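Local structure of FAD:protein FMN transferase (Vibrio cholerae, 6NXI) at residues 82-87 with 154-159; 182-187 with 263-268; 240-245 with 271-276. The protein probably transfers the FMN moiety of FAD onto a threonine hydroxyl of a target flavoprotein, releasing AMP, with magnesium or manganese as cofactor. All blocks are in the same frame, centred on the assembly; numbering follows the deposited sequence. Where two conformers were deposited one is given.

Interaction 1 (82-87 with 154-159); sequences KEAIRL and STIAKG. With MG (magnesium ion), chain C; FAD (flavin-adenine dinucleotide), chain B; EDO (1,2-ethanediol), chain E.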
loop_
_atom_site.group_PDB
_atom_site.type_symbol
_atom_site.label_atom_id
_atom_site.label_comp_id
_atom_site.label_asym_id
_atom_site.label_seq_id
_atom_site.Cartn_x
_atom_site.Cartn_y
_atom_site.Cartn_z
ATOM N N LYS A 82 -4.345 -6.879 -11.525
ATOM C CA LYS A 82 -5.764 -6.633 -11.849
ATOM C C LYS A 82 -6.366 -5.606 -10.883
ATOM O O LYS A 82 -7.116 -4.722 -11.347
ATOM C CB LYS A 82 -6.537 -7.940 -11.796
ATOM C CG LYS A 82 -7.957 -7.835 -12.320
ATOM C CD LYS A 82 -8.620 -9.197 -12.462
ATOM C CE LYS A 82 -7.757 -10.233 -13.161
ATOM N NZ LYS A 82 -7.720 -10.082 -14.644
ATOM N N GLU A 83 -6.034 -5.740 -9.613
ATOM C CA GLU A 83 -6.546 -4.832 -8.560
ATOM C C GLU A 83 -5.929 -3.458 -8.824
ATOM O O GLU A 83 -6.637 -2.483 -8.770
ATOM C CB GLU A 83 -6.246 -5.371 -7.174
ATOM C CG GLU A 83 -6.842 -4.495 -6.093
ATOM C CD GLU A 83 -8.367 -4.452 -5.995
ATOM O OE1 GLU A 83 -9.090 -5.046 -6.878
ATOM O OE2 GLU A 83 -8.832 -3.753 -5.045
ATOM N N ALA A 84 -4.674 -3.391 -9.189
ATOM C CA ALA A 84 -4.034 -2.096 -9.485
ATOM C C ALA A 84 -4.755 -1.366 -10.637
ATOM O O ALA A 84 -4.896 -0.086 -10.618
ATOM C CB ALA A 84 -2.567 -2.263 -9.811
ATOM N N ILE A 85 -5.097 -2.121 -11.672
ATOM C CA ILE A 85 -5.831 -1.560 -12.832
ATOM C C ILE A 85 -7.230 -1.124 -12.399
ATOM O O ILE A 85 -7.629 -0.011 -12.777
ATOM C CB ILE A 85 -5.817 -2.532 -14.017
ATOM C CG1 ILE A 85 -4.387 -2.680 -14.527
ATOM C CG2 ILE A 85 -6.755 -2.031 -15.103
ATOM C CD1 ILE A 85 -4.243 -3.746 -15.540
ATOM N N ARG A 86 -7.927 -1.949 -11.610
ATOM C CA ARG A 86 -9.281 -1.592 -11.151
ATOM C C ARG A 86 -9.216 -0.293 -10.354
ATOM O O ARG A 86 -10.095 0.586 -10.543
ATOM C CB ARG A 86 -9.879 -2.696 -10.286
ATOM C CG ARG A 86 -11.335 -2.442 -9.951
ATOM C CD ARG A 86 -11.863 -3.469 -8.991
ATOM N NE ARG A 86 -11.385 -3.397 -7.613
ATOM C CZ ARG A 86 -11.971 -2.696 -6.663
ATOM N NH1 ARG A 86 -13.046 -1.990 -6.944
ATOM N NH2 ARG A 86 -11.489 -2.678 -5.436
ATOM N N LEU A 87 -8.214 -0.171 -9.476
ATOM C CA LEU A 87 -8.142 1.007 -8.602
ATOM C C LEU A 87 -7.656 2.216 -9.394
ATOM O O LEU A 87 -8.006 3.351 -9.046
ATOM C CB LEU A 87 -7.230 0.711 -7.409
ATOM C CG LEU A 87 -7.750 -0.334 -6.429
ATOM C CD1 LEU A 87 -6.763 -0.552 -5.303
ATOM C CD2 LEU A 87 -9.102 0.039 -5.874
ATOM N N SER A 154 4.865 -1.269 -5.346
ATOM C CA SER A 154 5.204 -0.866 -3.946
ATOM C C SER A 154 3.969 -0.420 -3.177
ATOM O O SER A 154 3.967 -0.489 -1.920
ATOM C CB SER A 154 6.249 0.243 -3.997
ATOM O OG SER A 154 7.480 -0.302 -4.420
ATOM N N THR A 155 2.960 0.078 -3.890
ATOM C CA THR A 155 1.802 0.761 -3.289
ATOM C C THR A 155 0.781 -0.268 -2.880
ATOM O O THR A 155 -0.219 0.152 -2.310
ATOM C CB THR A 155 1.202 1.785 -4.239
ATOM O OG1 THR A 155 0.432 2.712 -3.482
ATOM C CG2 THR A 155 0.343 1.204 -5.318
ATOM N N ILE A 156 0.948 -1.529 -3.278
ATOM C CA ILE A 156 -0.206 -2.467 -3.181
ATOM C C ILE A 156 0.271 -3.831 -2.740
ATOM O O ILE A 156 -0.540 -4.603 -2.116
ATOM C CB ILE A 156 -0.981 -2.471 -4.503
ATOM C CG1 ILE A 156 -2.283 -3.279 -4.426
ATOM C CG2 ILE A 156 -0.065 -2.871 -5.666
ATOM C CD1 ILE A 156 -3.181 -3.095 -5.679
ATOM N N ALA A 157 1.455 -4.263 -3.171
ATOM C CA ALA A 157 1.874 -5.646 -2.845
ATOM C C ALA A 157 2.174 -5.791 -1.340
ATOM O O ALA A 157 2.148 -6.968 -0.863
ATOM C CB ALA A 157 3.028 -6.051 -3.698
ATOM N N LYS A 158 2.389 -4.728 -0.567
ATOM C CA LYS A 158 2.509 -4.852 0.906
ATOM C C LYS A 158 1.160 -5.331 1.487
ATOM O O LYS A 158 1.152 -6.263 2.285
ATOM C CB LYS A 158 2.956 -3.527 1.511
ATOM C CG LYS A 158 3.796 -3.600 2.762
ATOM C CD LYS A 158 4.628 -2.316 2.923
ATOM C CE LYS A 158 3.743 -1.150 3.271
ATOM N NZ LYS A 158 4.488 -0.054 3.918
ATOM N N GLY A 159 0.057 -4.677 1.136
ATOM C CA GLY A 159 -1.317 -5.059 1.507
ATOM C C GLY A 159 -1.566 -6.479 1.094
ATOM O O GLY A 159 -2.170 -7.223 1.842
HETATM MG MG MG C . -0.556 2.125 -1.101
HETATM P PA FAD B . 2.385 3.819 -0.348
HETATM O O1A FAD B . 1.985 5.190 0.066
HETATM O O2A FAD B . 1.502 2.674 -0.045
HETATM O O5B FAD B . 2.710 3.794 -1.912
HETATM C C5B FAD B . 3.835 4.620 -2.312
HETATM C C4B FAD B . 4.768 3.864 -3.226
HETATM O O4B FAD B . 4.112 3.441 -4.446
HETATM C C3B FAD B . 5.954 4.723 -3.663
HETATM O O3B FAD B . 7.049 4.529 -2.767
HETATM C C2B FAD B . 6.227 4.237 -5.091
HETATM O O2B FAD B . 7.012 3.065 -5.089
HETATM C C1B FAD B . 4.823 3.918 -5.586
HETATM N N9A FAD B . 4.068 5.019 -6.144
HETATM C C8A FAD B . 4.305 6.396 -6.027
HETATM N N7A FAD B . 3.332 7.101 -6.552
HETATM C C5A FAD B . 2.439 6.193 -7.085
HETATM C C6A FAD B . 1.239 6.359 -7.791
HETATM N N6A FAD B . 0.663 7.549 -8.041
HETATM N N1A FAD B . 0.579 5.232 -8.126
HETATM C C2A FAD B . 1.148 4.040 -7.858
HETATM N N3A FAD B . 2.276 3.762 -7.191
HETATM C C4A FAD B . 2.885 4.907 -6.836
HETATM N N1 FAD B . 12.255 -1.287 -0.356
HETATM C C2 FAD B . 13.617 -1.483 -0.288
HETATM O O2 FAD B . 14.368 -0.554 0.084
HETATM N N3 FAD B . 14.184 -2.681 -0.584
HETATM C C4 FAD B . 13.444 -3.761 -0.992
HETATM O O4 FAD B . 13.988 -4.817 -1.283
HETATM C C4X FAD B . 12.024 -3.591 -1.100
HETATM N N5 FAD B . 11.287 -4.606 -1.503
HETATM C C5X FAD B . 9.929 -4.418 -1.608
HETATM C C6 FAD B . 9.124 -5.483 -2.061
HETATM C C7 FAD B . 7.755 -5.382 -2.193
HETATM C C7M FAD B . 6.953 -6.568 -2.680
HETATM C C8 FAD B . 7.135 -4.160 -1.839
HETATM C C8M FAD B . 5.647 -3.972 -1.970
HETATM C C9 FAD B . 7.922 -3.093 -1.393
HETATM C C9A FAD B . 9.314 -3.196 -1.258
HETATM N N10 FAD B . 10.133 -2.140 -0.840
HETATM C C10 FAD B . 11.504 -2.296 -0.745
HETATM C "C1'" FAD B . 9.526 -0.864 -0.402
HETATM C "C2'" FAD B . 9.076 0.021 -1.507
HETATM O "O2'" FAD B . 10.185 0.445 -2.293
HETATM C "C3'" FAD B . 8.388 1.261 -0.909
HETATM O "O3'" FAD B . 9.268 2.041 -0.130
HETATM C "C4'" FAD B . 7.231 0.949 0.020
HETATM O "O4'" FAD B . 6.489 -0.139 -0.509
HETATM C "C5'" FAD B . 6.377 2.173 0.287
HETATM O "O5'" FAD B . 5.193 1.743 1.003
HETATM P P FAD B . 4.255 2.830 1.667
HETATM O O1P FAD B . 5.027 3.838 2.392
HETATM O O2P FAD B . 3.186 1.971 2.305
HETATM O O3P FAD B . 3.770 3.533 0.328
HETATM C C1 EDO E . -14.763 0.177 -3.778
HETATM O O1 EDO E . -14.957 -0.374 -5.069
HETATM C C2 EDO E . -13.403 0.046 -3.246
HETATM O O2 EDO E . -12.850 -1.214 -3.506
#
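Behind the FAD and magnesium site of this ApbE-family flavin transferase, Ile156 presses against helix 75-90 with a single methyl group. Its CD1 reaches the helix between three residues, 3.8 Å from the backbone N of Ala84, 3.9 Å from Glu83 CG and 4.4 Å from Leu87 CD1. CG1 lies anti to the backbone N (chi1 -173°) and the chain runs on extended, which carries CD1 out to the helix surface. The Glu83 and Ile156 side chains cross at about a right angle; Glu83 meets CD1 with CB and CG, and its carboxylate leads away. The contact is buried and apolar, with no hydrogen bond across it.

That carboxylate turns to Arg86 one helical turn on, which grips it side-on through NE and NH2 in a salt bridge; Thr267 gives Glu83 OE2 a second partner. Ile156 also touches Met266 of helix 265-278, which places it between two helices.

Ile156 is the N-cap of helix 157-171, and its neighbours on both sides hold the cofactor. Thr155 binds a magnesium ion twice, with its carbonyl O at 2.3 Å and its OG1 at 2.6 Å, a site shared with FAD O2A, Asp269 and Thr273. The carbonyl of Ser154 accepts a hydrogen bond from FAD O4', while Ala157 sets its methyl group against the dimethylbenzene end of the flavin. Beyond it Lys158 NZ, also bonded to Gly182 O, donates to FAD O2P at 2.9 Å, and the metal-bound Thr155 OG1 donates to FAD O5B at 3.0 Å.

Interaction 2 (182-187 with 263-268); sequences GGEIRL and KSCMTA. With MG (magnesium ion), chain D.
This is a partly buried packing contact between a strand of the large antiparallel sheet and the first turn of a helix, with Cys265 resting on strand 184-188. The thiol sulfur does the touching: Cys265 SG lies 3.7 Å from Glu184 CB and an equal 3.7 Å from the backbone O of Ile185. With SG anti to the backbone N (chi1 -162°), the sulfur reaches out to the strand, and Val162 of helix 157-171 and Ala221 of the neighbouring strand also pack on Cys265. No hydrogen bond joins the two segments.

Further along the strand, Arg186 extends from CG to NE past the start of the helix. The carbonyl of Lys263 lies over one face of its guanidinium, 3.7 Å above the plane and displaced toward the rim, so none of the N-H groups is aimed at it. Arg186 NH1 instead makes a salt bridge with Asp163.

Ser264 is the N-cap of helix 265-278, its OG accepting from Thr267 N at 3.1 Å with an N-H...O angle of 165°. Asp163 reinforces this helix start: it takes the backbone N-H groups of Cys265 and Met266 and pairs with Ser264 OG, so a single carboxylate serves both the helix end and the arginine. The negative charge probably sits well there, beside a cation and the positive end of the helix dipole.

At the other end of the contact the Glu184 chain bends at chi2 (47°) and brings its carboxylate to the second magnesium ion. OE1 coordinates the metal at 2.3 Å, alongside two waters, Asp269 and the FAD oxygens O2A and O2P, while Glu184 OE2 is held by the backbone N of Thr224.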
loop_
_atom_site.group_PDB
_atom_site.type_symbol
_atom_site.label_atom_id
_atom_site.label_comp_id
_atom_site.label_asym_id
_atom_site.label_seq_id
_atom_site.Cartn_x
_atom_site.Cartn_y
_atom_site.Cartn_z
ATOM N N GLY A 182 5.102 -3.081 7.489
ATOM C CA GLY A 182 5.407 -1.691 7.163
ATOM C C GLY A 182 4.234 -0.769 7.451
ATOM O O GLY A 182 3.950 0.138 6.624
ATOM N N GLY A 183 3.431 -1.029 8.489
ATOM C CA GLY A 183 2.329 -0.153 8.875
ATOM C C GLY A 183 0.982 -0.498 8.261
ATOM O O GLY A 183 -0.029 0.053 8.754
ATOM N N GLU A 184 0.934 -1.375 7.251
ATOM C CA GLU A 184 -0.346 -1.846 6.682
ATOM C C GLU A 184 -0.813 -2.998 7.578
ATOM O O GLU A 184 0.058 -3.822 7.985
ATOM C CB GLU A 184 -0.148 -2.392 5.271
ATOM C CG GLU A 184 -0.458 -1.361 4.186
ATOM C CD GLU A 184 0.127 0.028 4.330
ATOM O OE1 GLU A 184 1.107 0.327 3.618
ATOM O OE2 GLU A 184 -0.375 0.832 5.213
ATOM N N ILE A 185 -2.079 -2.970 7.966
ATOM C CA ILE A 185 -2.604 -3.859 9.024
ATOM C C ILE A 185 -3.830 -4.630 8.565
ATOM O O ILE A 185 -4.713 -4.116 7.879
ATOM C CB ILE A 185 -2.900 -3.021 10.273
ATOM C CG1 ILE A 185 -1.644 -2.336 10.782
ATOM C CG2 ILE A 185 -3.576 -3.894 11.313
ATOM C CD1 ILE A 185 -1.940 -1.307 11.867
ATOM N N ARG A 186 -3.948 -5.844 9.059
ATOM C CA ARG A 186 -5.233 -6.550 8.997
ATOM C C ARG A 186 -5.506 -7.227 10.339
ATOM O O ARG A 186 -4.572 -7.842 10.885
ATOM C CB ARG A 186 -5.256 -7.566 7.866
ATOM C CG ARG A 186 -6.608 -8.226 7.733
ATOM C CD ARG A 186 -6.780 -8.777 6.326
ATOM N NE ARG A 186 -7.778 -9.815 6.368
ATOM C CZ ARG A 186 -8.006 -10.670 5.390
ATOM N NH1 ARG A 186 -7.265 -10.638 4.289
ATOM N NH2 ARG A 186 -8.965 -11.583 5.558
ATOM N N LEU A 187 -6.738 -7.103 10.814
ATOM C CA LEU A 187 -7.140 -7.549 12.165
ATOM C C LEU A 187 -8.275 -8.553 12.095
ATOM O O LEU A 187 -9.148 -8.444 11.210
ATOM C CB LEU A 187 -7.684 -6.349 12.934
ATOM C CG LEU A 187 -6.828 -5.107 13.013
ATOM C CD1 LEU A 187 -7.587 -3.988 13.710
ATOM C CD2 LEU A 187 -5.505 -5.451 13.713
ATOM N N LYS A 263 -12.016 -4.714 3.754
ATOM C CA LYS A 263 -11.852 -6.140 4.109
ATOM C C LYS A 263 -10.510 -6.680 3.585
ATOM O O LYS A 263 -9.953 -7.602 4.203
ATOM C CB LYS A 263 -13.052 -6.923 3.566
ATOM C CG LYS A 263 -14.377 -6.595 4.258
ATOM C CD LYS A 263 -14.426 -7.009 5.716
ATOM C CE LYS A 263 -15.809 -6.897 6.325
ATOM N NZ LYS A 263 -15.696 -6.627 7.779
ATOM N N SER A 264 -9.970 -6.131 2.497
ATOM C CA SER A 264 -8.678 -6.501 1.898
ATOM C C SER A 264 -7.628 -5.434 2.175
ATOM O O SER A 264 -7.868 -4.273 1.865
ATOM C CB SER A 264 -8.807 -6.725 0.399
ATOM O OG SER A 264 -7.538 -6.724 -0.188
ATOM N N CYS A 265 -6.517 -5.851 2.744
ATOM C CA CYS A 265 -5.377 -4.944 2.955
ATOM C C CYS A 265 -4.813 -4.512 1.602
ATOM O O CYS A 265 -4.484 -3.341 1.434
ATOM C CB CYS A 265 -4.330 -5.551 3.867
ATOM S SG CYS A 265 -3.225 -4.277 4.525
ATOM N N MET A 266 -4.734 -5.396 0.656
ATOM C CA MET A 266 -4.310 -5.018 -0.726
ATOM C C MET A 266 -5.147 -3.822 -1.210
ATOM O O MET A 266 -4.593 -2.767 -1.695
ATOM C CB MET A 266 -4.492 -6.193 -1.673
ATOM C CG MET A 266 -4.229 -5.799 -3.082
ATOM S SD MET A 266 -4.416 -7.086 -4.319
ATOM C CE MET A 266 -6.115 -7.572 -4.095
ATOM N N THR A 267 -6.455 -3.917 -1.092
ATOM C CA THR A 267 -7.389 -2.885 -1.571
ATOM C C THR A 267 -7.220 -1.616 -0.747
ATOM O O THR A 267 -7.135 -0.507 -1.348
ATOM C CB THR A 267 -8.812 -3.417 -1.576
ATOM O OG1 THR A 267 -8.810 -4.533 -2.475
ATOM C CG2 THR A 267 -9.759 -2.334 -2.037
ATOM N N ALA A 268 -7.134 -1.731 0.574
ATOM C CA ALA A 268 -6.967 -0.543 1.433
ATOM C C ALA A 268 -5.665 0.169 1.074
ATOM O O ALA A 268 -5.671 1.412 0.998
ATOM C CB ALA A 268 -6.969 -0.858 2.880
HETATM MG MG MG D . 1.334 1.188 1.510
HETATM O O HOH W 1 2.315 -0.545 0.237
HETATM O O HOH W 2 -0.552 2.828 2.170
#

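Interaction 3 (240-245 with 271-276); sequences SHIIDP and LATGLM. With MG (magnesium ion), chain C; FAD (flavin-adenine dinucleotide), chain B.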
loop_
_atom_site.group_PDB
_atom_site.type_symbol
_atom_site.label_atom_id
_atom_site.label_comp_id
_atom_site.label_asym_id
_atom_site.label_seq_id
_atom_site.Cartn_x
_atom_site.Cartn_y
_atom_site.Cartn_z
ATOM N N SER A 240 8.437 13.808 -1.885
ATOM C CA SER A 240 7.987 12.553 -1.249
ATOM C C SER A 240 7.947 11.481 -2.318
ATOM O O SER A 240 8.061 11.798 -3.520
ATOM C CB SER A 240 6.654 12.686 -0.588
ATOM O OG SER A 240 5.563 12.525 -1.517
ATOM N N HIS A 241 7.794 10.242 -1.852
ATOM C CA HIS A 241 7.771 9.053 -2.736
ATOM C C HIS A 241 6.440 8.875 -3.464
ATOM O O HIS A 241 6.404 8.004 -4.321
ATOM C CB HIS A 241 8.073 7.801 -1.932
ATOM C CG HIS A 241 7.062 7.508 -0.881
ATOM N ND1 HIS A 241 6.600 6.245 -0.687
ATOM C CD2 HIS A 241 6.474 8.284 0.070
ATOM C CE1 HIS A 241 5.748 6.253 0.329
ATOM N NE2 HIS A 241 5.639 7.486 0.809
ATOM N N ILE A 242 5.411 9.676 -3.164
ATOM C CA ILE A 242 4.091 9.561 -3.847
ATOM C C ILE A 242 4.087 10.499 -5.038
ATOM O O ILE A 242 4.222 11.713 -4.864
ATOM C CB ILE A 242 2.953 9.796 -2.836
ATOM C CG1 ILE A 242 2.943 8.673 -1.783
ATOM C CG2 ILE A 242 1.621 9.876 -3.546
ATOM C CD1 ILE A 242 2.056 8.996 -0.594
ATOM N N ILE A 243 3.975 9.939 -6.230
ATOM C CA ILE A 243 4.091 10.686 -7.510
ATOM C C ILE A 243 2.682 10.985 -8.048
ATOM O O ILE A 243 1.810 10.103 -8.059
ATOM C CB ILE A 243 4.940 9.860 -8.513
ATOM C CG1 ILE A 243 6.291 9.444 -7.900
ATOM C CG2 ILE A 243 5.080 10.624 -9.837
ATOM C CD1 ILE A 243 7.148 10.612 -7.396
ATOM N N ASP A 244 2.483 12.185 -8.568
ATOM C CA ASP A 244 1.245 12.567 -9.280
ATOM C C ASP A 244 1.445 12.174 -10.737
ATOM O O ASP A 244 2.305 12.733 -11.419
ATOM C CB ASP A 244 0.951 14.049 -9.081
ATOM C CG ASP A 244 -0.349 14.486 -9.719
ATOM O OD1 ASP A 244 -0.810 13.806 -10.668
ATOM O OD2 ASP A 244 -0.832 15.558 -9.303
ATOM N N PRO A 245 0.716 11.183 -11.249
ATOM C CA PRO A 245 0.940 10.714 -12.622
ATOM C C PRO A 245 0.745 11.811 -13.674
ATOM O O PRO A 245 1.351 11.686 -14.727
ATOM C CB PRO A 245 -0.107 9.595 -12.776
ATOM C CG PRO A 245 -0.251 9.093 -11.370
ATOM C CD PRO A 245 -0.311 10.366 -10.551
ATOM N N LEU A 271 -5.950 2.057 -2.253
ATOM C CA LEU A 271 -6.903 3.182 -2.078
ATOM C C LEU A 271 -6.269 4.335 -1.321
ATOM O O LEU A 271 -6.440 5.500 -1.761
ATOM C CB LEU A 271 -8.158 2.692 -1.366
ATOM C CG LEU A 271 -9.136 1.990 -2.301
ATOM C CD1 LEU A 271 -10.245 1.382 -1.482
ATOM C CD2 LEU A 271 -9.714 2.918 -3.351
ATOM N N ALA A 272 -5.518 4.034 -0.269
ATOM C CA ALA A 272 -4.972 5.120 0.556
ATOM C C ALA A 272 -4.057 5.980 -0.331
ATOM O O ALA A 272 -4.138 7.220 -0.249
ATOM C CB ALA A 272 -4.265 4.533 1.749
ATOM N N THR A 273 -3.200 5.351 -1.144
ATOM C CA THR A 273 -2.249 6.133 -1.973
ATOM C C THR A 273 -3.065 6.873 -3.054
ATOM O O THR A 273 -2.807 8.059 -3.353
ATOM C CB THR A 273 -1.165 5.220 -2.561
ATOM O OG1 THR A 273 -0.523 4.430 -1.524
ATOM C CG2 THR A 273 -0.151 6.071 -3.299
ATOM N N GLY A 274 -3.984 6.167 -3.719
ATOM C CA GLY A 274 -4.766 6.740 -4.808
ATOM C C GLY A 274 -5.573 7.927 -4.364
ATOM O O GLY A 274 -5.503 8.992 -5.027
ATOM N N LEU A 275 -6.276 7.812 -3.241
ATOM C CA LEU A 275 -7.095 8.933 -2.745
ATOM C C LEU A 275 -6.170 10.103 -2.335
ATOM O O LEU A 275 -6.518 11.282 -2.592
ATOM C CB LEU A 275 -8.007 8.460 -1.618
ATOM C CG LEU A 275 -9.013 7.375 -1.985
ATOM C CD1 LEU A 275 -9.838 7.016 -0.758
ATOM C CD2 LEU A 275 -9.948 7.791 -3.111
ATOM N N MET A 276 -5.000 9.830 -1.767
ATOM C CA MET A 276 -4.021 10.905 -1.426
ATOM C C MET A 276 -3.652 11.731 -2.674
ATOM O O MET A 276 -3.656 12.971 -2.614
ATOM C CB MET A 276 -2.781 10.317 -0.772
ATOM C CG MET A 276 -1.779 11.360 -0.386
ATOM S SD MET A 276 -0.980 10.815 1.168
ATOM C CE MET A 276 0.155 12.193 1.290
HETATM MG MG MG C . -0.556 2.125 -1.101
HETATM P PA FAD B . 2.385 3.819 -0.348
HETATM O O1A FAD B . 1.985 5.190 0.066
HETATM O O2A FAD B . 1.502 2.674 -0.045
HETATM O O5B FAD B . 2.710 3.794 -1.912
HETATM C C5B FAD B . 3.835 4.620 -2.312
HETATM C C4B FAD B . 4.768 3.864 -3.226
HETATM O O4B FAD B . 4.112 3.441 -4.446
HETATM C C3B FAD B . 5.954 4.723 -3.663
HETATM O O3B FAD B . 7.049 4.529 -2.767
HETATM C C2B FAD B . 6.227 4.237 -5.091
HETATM O O2B FAD B . 7.012 3.065 -5.089
HETATM C C1B FAD B . 4.823 3.918 -5.586
HETATM N N9A FAD B . 4.068 5.019 -6.144
HETATM C C8A FAD B . 4.305 6.396 -6.027
HETATM N N7A FAD B . 3.332 7.101 -6.552
HETATM C C5A FAD B . 2.439 6.193 -7.085
HETATM C C6A FAD B . 1.239 6.359 -7.791
HETATM N N6A FAD B . 0.663 7.549 -8.041
HETATM N N1A FAD B . 0.579 5.232 -8.126
HETATM C C2A FAD B . 1.148 4.040 -7.858
HETATM N N3A FAD B . 2.276 3.762 -7.191
HETATM C C4A FAD B . 2.885 4.907 -6.836
HETATM N N1 FAD B . 12.255 -1.287 -0.356
HETATM C C2 FAD B . 13.617 -1.483 -0.288
HETATM O O2 FAD B . 14.368 -0.554 0.084
HETATM N N3 FAD B . 14.184 -2.681 -0.584
HETATM C C4 FAD B . 13.444 -3.761 -0.992
HETATM O O4 FAD B . 13.988 -4.817 -1.283
HETATM C C4X FAD B . 12.024 -3.591 -1.100
HETATM N N5 FAD B . 11.287 -4.606 -1.503
HETATM C C5X FAD B . 9.929 -4.418 -1.608
HETATM C C6 FAD B . 9.124 -5.483 -2.061
HETATM C C7 FAD B . 7.755 -5.382 -2.193
HETATM C C7M FAD B . 6.953 -6.568 -2.680
HETATM C C8 FAD B . 7.135 -4.160 -1.839
HETATM C C8M FAD B . 5.647 -3.972 -1.970
HETATM C C9 FAD B . 7.922 -3.093 -1.393
HETATM C C9A FAD B . 9.314 -3.196 -1.258
HETATM N N10 FAD B . 10.133 -2.140 -0.840
HETATM C C10 FAD B . 11.504 -2.296 -0.745
HETATM C "C1'" FAD B . 9.526 -0.864 -0.402
HETATM C "C2'" FAD B . 9.076 0.021 -1.507
HETATM O "O2'" FAD B . 10.185 0.445 -2.293
HETATM C "C3'" FAD B . 8.388 1.261 -0.909
HETATM O "O3'" FAD B . 9.268 2.041 -0.130
HETATM C "C4'" FAD B . 7.231 0.949 0.020
HETATM O "O4'" FAD B . 6.489 -0.139 -0.509
HETATM C "C5'" FAD B . 6.377 2.173 0.287
HETATM O "O5'" FAD B . 5.193 1.743 1.003
HETATM P P FAD B . 4.255 2.830 1.667
HETATM O O1P FAD B . 5.027 3.838 2.392
HETATM O O2P FAD B . 3.186 1.971 2.305
HETATM O O3P FAD B . 3.770 3.533 0.328
#
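Ile242 overlaps the end of Met276, its CD1 lying 4.0 Å from the sulfur SD, and the two side chains cross at about a right angle. The other branch of the isoleucine goes to a different residue, with Ile242 CG2 4.2 Å from Thr273 CG2. The branches thus divide between residues nearly one helical turn apart on helix 265-278. Met276 leaves the helix with CG anti to the backbone N (chi1 -179°) and then bends at chi2, which lays its thioether across the isoleucine tip. Ile251 packs on both Ile242 and Met276, and Val277 adds to the apolar surroundings.

The flanking residues of the loop turn to FAD. Ile243 hydrogen-bonds the adenine edge with its backbone: its N-H donates to N7A of FAD at 2.9 Å, almost straight at 173°, and its carbonyl O accepts from the adenine amino group N6A of FAD at 2.8 Å. This two-point reading fixes the rotation of the base in its plane, while Ile243 CB and CG1 pack on the base by N7A and C8A. On the ribose side, His241 ND1 and FAD O3B are hydrogen-bonded at 2.7 Å, the hydroxyl lying at the ring edge in the imidazole plane, while Ile242 CG1 sits over one face of that ring, toward its rim. Ser240 OG accepts from the backbone N of Ile242, forming an ST turn.

Across the contact Thr273 turns its hydroxyl the other way, with OG1 bound to magnesium at 2.3 Å and also hydrogen-bonded to Ser225. Thr273 from the helix thus holds the metal end of FAD and 240-245 its adenine and ribose, so the two segments line the magnesium-bound FAD pocket of an ApbE-family flavin transferase.

All three contacts lie around one cofactor site, and none has a hydrogen bond directly between its segments. Interactions 1 and 3 are buried and apolar, and both reach the same magnesium ion and FAD, where the hydroxyls of Thr155 and Thr273 come together. Interaction 2 is only partly buried: it sets a thiol and a guanidinium face against backbone carbonyls, in place of contacts made by side-chain methyl groups, and its glutamate serves the second magnesium, which shares FAD O2A with the first. Interactions 2 and 3 use the start and middle of helix 265-278. That helix also touches interaction 1, where Leu271 packs on Leu87.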